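A putative transcriptional regulator (Rhodococcus sp., PDB 2HKU) probably binds cis-regulatory DNA as a transcription factor of the TetR family. Local coordinates at residues 90-104 with 197-210. Sequence-based numbering, arbitrary orientation.
Sequences ETVGDYTEKLVGSLL and IFANLQIPETVRNT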
loop_
_atom_site.group_PDB
_atom_site.type_symbol
_atom_site.label_atom_id
_atom_site.label_comp_id
_atom_site.label_asym_id
_atom_site.label_seq_id
_atom_site.Cartn_x
_atom_site.Cartn_y
_atom_site.Cartn_z
ATOM N N GLU A 90 -3.393 -22.718 -18.543
ATOM C CA GLU A 90 -4.844 -22.854 -18.584
ATOM C C GLU A 90 -5.366 -23.574 -17.345
ATOM O O GLU A 90 -4.839 -24.615 -16.952
ATOM C CB GLU A 90 -5.277 -23.600 -19.847
ATOM C CG GLU A 90 -4.985 -22.854 -21.139
ATOM C CD GLU A 90 -6.215 -22.175 -21.710
ATOM O OE1 GLU A 90 -6.068 -21.099 -22.327
ATOM O OE2 GLU A 90 -7.328 -22.718 -21.543
ATOM N N THR A 91 -6.404 -23.014 -16.733
ATOM C CA THR A 91 -7.302 -22.102 -17.431
ATOM C C THR A 91 -7.004 -20.651 -17.070
ATOM O O THR A 91 -6.132 -20.372 -16.247
ATOM C CB THR A 91 -8.777 -22.409 -17.111
ATOM O OG1 THR A 91 -9.249 -21.504 -16.105
ATOM C CG2 THR A 91 -8.929 -23.837 -16.614
ATOM N N VAL A 92 -7.735 -19.730 -17.690
ATOM C CA VAL A 92 -7.603 -18.321 -17.385
ATOM C C VAL A 92 -7.970 -17.935 -15.914
ATOM O O VAL A 92 -7.189 -17.202 -15.221
ATOM C CB VAL A 92 -8.348 -17.466 -18.402
ATOM C CG1 VAL A 92 -8.635 -16.082 -17.857
ATOM C CG2 VAL A 92 -7.501 -17.314 -19.619
ATOM N N GLY A 93 -9.105 -18.441 -15.427
ATOM C CA GLY A 93 -9.506 -18.219 -14.049
ATOM C C GLY A 93 -8.357 -18.685 -13.219
ATOM O O GLY A 93 -7.991 -18.076 -12.222
ATOM N N ASP A 94 -7.732 -19.756 -13.675
ATOM C CA ASP A 94 -6.663 -20.398 -12.941
ATOM C C ASP A 94 -5.299 -19.676 -13.069
ATOM O O ASP A 94 -4.420 -19.824 -12.232
ATOM C CB ASP A 94 -6.478 -21.745 -13.546
ATOM C CG ASP A 94 -6.260 -22.781 -12.537
ATOM O OD1 ASP A 94 -5.163 -22.726 -11.958
ATOM O OD2 ASP A 94 -7.188 -23.642 -12.328
ATOM N N TYR A 95 -5.125 -18.989 -14.179
ATOM C CA TYR A 95 -3.926 -18.191 -14.429
ATOM C C TYR A 95 -3.939 -17.023 -13.436
ATOM O O TYR A 95 -2.938 -16.776 -12.771
ATOM C CB TYR A 95 -4.016 -17.682 -15.847
ATOM C CG TYR A 95 -3.017 -16.645 -16.283
ATOM C CD1 TYR A 95 -1.909 -16.996 -17.065
ATOM C CD2 TYR A 95 -3.219 -15.291 -15.976
ATOM C CE1 TYR A 95 -1.018 -16.044 -17.485
ATOM C CE2 TYR A 95 -2.339 -14.340 -16.366
ATOM C CZ TYR A 95 -1.247 -14.692 -17.136
ATOM O OH TYR A 95 -0.384 -13.705 -17.554
ATOM N N THR A 96 -5.086 -16.340 -13.382
ATOM C CA THR A 96 -5.348 -15.293 -12.433
ATOM C C THR A 96 -5.216 -15.703 -10.996
ATOM O O THR A 96 -4.628 -14.941 -10.240
ATOM C CB THR A 96 -6.637 -14.612 -12.713
ATOM O OG1 THR A 96 -6.687 -14.364 -14.106
ATOM C CG2 THR A 96 -6.731 -13.230 -11.960
ATOM N N GLU A 97 -5.674 -16.912 -10.616
ATOM C CA GLU A 97 -5.576 -17.398 -9.217
ATOM C C GLU A 97 -4.148 -17.653 -8.834
ATOM O O GLU A 97 -3.641 -17.402 -7.719
ATOM C CB GLU A 97 -6.386 -18.741 -9.037
ATOM C CG GLU A 97 -7.858 -18.620 -8.711
ATOM C CD GLU A 97 -8.698 -19.908 -9.036
ATOM O OE1 GLU A 97 -8.326 -20.981 -8.503
ATOM O OE2 GLU A 97 -9.709 -19.839 -9.818
ATOM N N LYS A 98 -3.463 -18.231 -9.795
ATOM C CA LYS A 98 -2.082 -18.529 -9.658
ATOM C C LYS A 98 -1.274 -17.187 -9.584
ATOM O O LYS A 98 -0.416 -17.037 -8.791
ATOM C CB LYS A 98 -1.668 -19.340 -10.890
ATOM C CG LYS A 98 -1.683 -20.895 -10.685
ATOM C CD LYS A 98 -1.750 -21.599 -12.120
ATOM C CE LYS A 98 -2.101 -23.123 -11.953
ATOM N NZ LYS A 98 -1.159 -23.691 -11.016
ATOM N N LEU A 99 -1.541 -16.270 -10.470
ATOM C CA LEU A 99 -0.739 -15.045 -10.476
ATOM C C LEU A 99 -0.966 -14.303 -9.133
ATOM O O LEU A 99 -0.046 -14.067 -8.421
ATOM C CB LEU A 99 -1.052 -14.238 -11.702
ATOM C CG LEU A 99 -0.036 -13.135 -12.113
ATOM C CD1 LEU A 99 -0.297 -12.757 -13.575
ATOM C CD2 LEU A 99 -0.226 -11.907 -11.226
ATOM N N VAL A 100 -2.216 -14.087 -8.760
ATOM C CA VAL A 100 -2.594 -13.338 -7.507
ATOM C C VAL A 100 -2.198 -14.073 -6.283
ATOM O O VAL A 100 -1.548 -13.549 -5.375
ATOM C CB VAL A 100 -4.131 -13.021 -7.553
ATOM C CG1 VAL A 100 -4.592 -12.321 -6.312
ATOM C CG2 VAL A 100 -4.424 -12.200 -8.751
ATOM N N GLY A 101 -2.507 -15.380 -6.247
ATOM C CA GLY A 101 -1.996 -16.210 -5.159
ATOM C C GLY A 101 -0.520 -16.182 -4.949
ATOM O O GLY A 101 -0.072 -16.281 -3.813
ATOM N N SER A 102 0.277 -16.070 -6.013
ATOM C CA SER A 102 1.756 -15.957 -5.842
ATOM C C SER A 102 2.191 -14.641 -5.196
ATOM O O SER A 102 2.970 -14.601 -4.216
ATOM C CB SER A 102 2.479 -16.026 -7.222
ATOM O OG SER A 102 3.885 -16.187 -7.025
ATOM N N LEU A 103 1.718 -13.547 -5.779
ATOM C CA LEU A 103 2.065 -12.201 -5.220
ATOM C C LEU A 103 1.565 -12.055 -3.779
ATOM O O LEU A 103 2.254 -11.534 -2.997
ATOM C CB LEU A 103 1.480 -11.090 -6.112
ATOM C CG LEU A 103 2.129 -11.022 -7.498
ATOM C CD1 LEU A 103 1.343 -10.017 -8.241
ATOM C CD2 LEU A 103 3.688 -10.697 -7.390
ATOM N N LEU A 104 0.360 -12.543 -3.448
ATOM C CA LEU A 104 -0.210 -12.324 -2.111
ATOM C C LEU A 104 0.292 -13.311 -1.110
ATOM O O LEU A 104 0.271 -13.065 0.110
ATOM C CB LEU A 104 -1.746 -12.298 -2.135
ATOM C CG LEU A 104 -2.308 -11.142 -2.972
ATOM C CD1 LEU A 104 -3.838 -11.100 -3.027
ATOM C CD2 LEU A 104 -1.784 -9.798 -2.453
ATOM N N ILE A 197 -9.092 -8.938 -5.409
ATOM C CA ILE A 197 -8.552 -8.786 -6.805
ATOM C C ILE A 197 -9.569 -9.353 -7.793
ATOM O O ILE A 197 -9.916 -8.673 -8.756
ATOM C CB ILE A 197 -7.183 -9.437 -7.027
ATOM C CG1 ILE A 197 -6.044 -8.821 -6.171
ATOM C CG2 ILE A 197 -6.778 -9.417 -8.553
ATOM C CD1 ILE A 197 -5.685 -7.354 -6.519
ATOM N N PHE A 198 -10.110 -10.561 -7.505
ATOM C CA PHE A 198 -11.272 -11.035 -8.318
ATOM C C PHE A 198 -12.480 -10.102 -8.470
ATOM O O PHE A 198 -13.046 -9.975 -9.572
ATOM C CB PHE A 198 -11.636 -12.474 -7.940
ATOM C CG PHE A 198 -10.638 -13.467 -8.462
ATOM C CD1 PHE A 198 -10.689 -13.865 -9.811
ATOM C CD2 PHE A 198 -9.641 -13.963 -7.663
ATOM C CE1 PHE A 198 -9.763 -14.766 -10.352
ATOM C CE2 PHE A 198 -8.676 -14.874 -8.174
ATOM C CZ PHE A 198 -8.755 -15.272 -9.532
ATOM N N ALA A 199 -12.906 -9.447 -7.379
ATOM C CA ALA A 199 -13.933 -8.434 -7.466
ATOM C C ALA A 199 -13.507 -7.215 -8.225
ATOM O O ALA A 199 -14.355 -6.583 -8.896
ATOM C CB ALA A 199 -14.433 -8.032 -6.054
ATOM N N ASN A 200 -12.214 -6.842 -8.153
ATOM C CA ASN A 200 -11.730 -5.691 -8.943
ATOM C C ASN A 200 -11.765 -5.982 -10.460
ATOM O O ASN A 200 -12.015 -5.106 -11.233
ATOM C CB ASN A 200 -10.260 -5.338 -8.577
ATOM C CG ASN A 200 -10.110 -4.700 -7.188
ATOM O OD1 ASN A 200 -8.986 -4.570 -6.673
ATOM N ND2 ASN A 200 -11.185 -4.316 -6.599
ATOM N N LEU A 201 -11.433 -7.217 -10.845
ATOM C CA LEU A 201 -11.300 -7.604 -12.270
ATOM C C LEU A 201 -12.662 -7.993 -12.869
ATOM O O LEU A 201 -12.875 -7.778 -14.059
ATOM C CB LEU A 201 -10.325 -8.757 -12.392
ATOM C CG LEU A 201 -8.878 -8.386 -12.009
ATOM C CD1 LEU A 201 -7.992 -9.595 -11.941
ATOM C CD2 LEU A 201 -8.382 -7.374 -13.056
ATOM N N GLN A 202 -13.549 -8.547 -12.020
ATOM C CA GLN A 202 -14.908 -9.036 -12.379
ATOM C C GLN A 202 -14.853 -9.767 -13.761
ATOM O O GLN A 202 -15.283 -9.233 -14.759
ATOM C CB GLN A 202 -15.868 -7.849 -12.372
ATOM C CG GLN A 202 -17.285 -8.181 -11.931
ATOM C CD GLN A 202 -17.333 -8.842 -10.526
ATOM O OE1 GLN A 202 -17.499 -10.069 -10.424
ATOM N NE2 GLN A 202 -17.161 -8.033 -9.450
ATOM N N ILE A 203 -14.214 -10.923 -13.789
ATOM C CA ILE A 203 -13.878 -11.647 -15.002
ATOM C C ILE A 203 -15.071 -12.587 -15.216
ATOM O O ILE A 203 -15.303 -13.448 -14.347
ATOM C CB ILE A 203 -12.655 -12.577 -14.790
ATOM C CG1 ILE A 203 -11.408 -11.811 -14.364
ATOM C CG2 ILE A 203 -12.357 -13.408 -16.095
ATOM C CD1 ILE A 203 -10.223 -12.711 -14.102
ATOM N N PRO A 204 -15.807 -12.420 -16.351
ATOM C CA PRO A 204 -16.907 -13.343 -16.720
ATOM C C PRO A 204 -16.553 -14.804 -16.626
ATOM O O PRO A 204 -15.419 -15.228 -16.961
ATOM C CB PRO A 204 -17.258 -12.926 -18.142
ATOM C CG PRO A 204 -16.960 -11.410 -18.202
ATOM C CD PRO A 204 -15.673 -11.303 -17.328
ATOM N N GLU A 205 -17.529 -15.600 -16.165
ATOM C CA GLU A 205 -17.282 -17.021 -15.946
ATOM C C GLU A 205 -16.736 -17.725 -17.213
ATOM O O GLU A 205 -15.895 -18.607 -17.109
ATOM C CB GLU A 205 -18.528 -17.737 -15.398
ATOM C CG GLU A 205 -18.176 -18.940 -14.564
ATOM C CD GLU A 205 -19.379 -19.825 -14.218
ATOM O OE1 GLU A 205 -20.515 -19.279 -14.110
ATOM O OE2 GLU A 205 -19.181 -21.078 -14.070
ATOM N N THR A 206 -17.201 -17.297 -18.376
ATOM C CA THR A 206 -16.866 -17.922 -19.680
ATOM C C THR A 206 -15.379 -17.689 -20.056
ATOM O O THR A 206 -14.617 -18.653 -20.371
ATOM C CB THR A 206 -17.879 -17.509 -20.797
ATOM O OG1 THR A 206 -17.983 -16.081 -20.903
ATOM C CG2 THR A 206 -19.300 -18.081 -20.482
ATOM N N VAL A 207 -14.970 -16.416 -19.922
ATOM C CA VAL A 207 -13.539 -16.023 -19.883
ATOM C C VAL A 207 -12.717 -16.822 -18.877
ATOM O O VAL A 207 -11.676 -17.322 -19.235
ATOM C CB VAL A 207 -13.391 -14.529 -19.625
ATOM C CG1 VAL A 207 -11.893 -14.104 -19.722
ATOM C CG2 VAL A 207 -14.293 -13.730 -20.574
ATOM N N ARG A 208 -13.197 -17.000 -17.635
ATOM C CA ARG A 208 -12.430 -17.734 -16.616
ATOM C C ARG A 208 -12.207 -19.172 -16.980
ATOM O O ARG A 208 -11.240 -19.802 -16.546
ATOM C CB ARG A 208 -13.074 -17.665 -15.217
ATOM C CG ARG A 208 -13.252 -16.261 -14.632
ATOM C CD ARG A 208 -13.394 -16.260 -13.070
ATOM N NE ARG A 208 -14.579 -16.980 -12.566
ATOM C CZ ARG A 208 -15.822 -16.488 -12.476
ATOM N NH1 ARG A 208 -16.124 -15.241 -12.836
ATOM N NH2 ARG A 208 -16.786 -17.266 -12.005
ATOM N N ASN A 209 -13.152 -19.740 -17.714
ATOM C CA ASN A 209 -13.109 -21.195 -18.041
ATOM C C ASN A 209 -12.263 -21.531 -19.254
ATOM O O ASN A 209 -11.802 -22.672 -19.394
ATOM C CB ASN A 209 -14.520 -21.747 -18.256
ATOM C CG ASN A 209 -15.353 -21.644 -17.022
ATOM O OD1 ASN A 209 -14.876 -21.968 -15.922
ATOM N ND2 ASN A 209 -16.600 -21.161 -17.177
ATOM N N THR A 210 -12.080 -20.563 -20.133
ATOM C CA THR A 210 -11.050 -20.679 -21.183
ATOM C C THR A 210 -9.643 -21.194 -20.755
ATOM O O THR A 210 -8.943 -20.678 -19.841
ATOM C CB THR A 210 -10.980 -19.404 -21.937
ATOM O OG1 THR A 210 -12.322 -18.892 -22.037
ATOM C CG2 THR A 210 -10.333 -19.627 -23.322
#
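Thr91 OG1 donates to the carbonyl of Arg208, OG1 to O 2.7 Å, arriving almost straight in line with that C=O. The same Arg208 O takes a second bond from Gly93 N at 2.8 Å, this one in the carbonyl plane on a lone pair, so two donors grip one oxygen. Thr91 is also the N-cap of helix 92-104, its OG1 accepting a weak, less certain bond from Asp94 N. A valine in place of Thr91 would probably cost Arg208 O its hydroxyl donor, leaving the Gly93 N bond to hold that carbonyl to the helix start. Val92 N donates to Thr210 O at 2.6 Å, the last modelled carbonyl, while the Val92 side chain rests on helix 205-209, its CB against Val207 O. Gly93 lets the backbones close to 3.9 Å between its CA and that of Arg208; a side chain there would press on Arg208 O. N-H groups of the first turn of helix 92-104 thus meet carbonyls of Arg208 and Thr210, at the end of the modelled chain, in the all-helical C-terminal domain typical of TetR regulators, where Leu99 and Ile197 also touch helix 161-181. Thr96 OG1 sits beside the backbone N (chi1 -45°) and donates to Val92 O, which leaves CG2 anti to that N, 3.8 Å from Phe198 CE1 and also touching Leu201 CD1, as OG1 and Ile203 CD1 come tip to tip. The Glu97 and Phe198 side chains cross at about a right angle, Glu97 CG 3.6 Å from Phe198 CZ, while Glu97 CA lies at the ring edge, in its plane; the carboxylate is turned 66° from the ring. Val100 straddles Ile197, CG2 to CG2 3.7 Å, and CG1 touches Ile197 CG1. Leu104 barely reaches Ile197 and also packs on Leu190, Ala193 and Val194 earlier in helix 190-201.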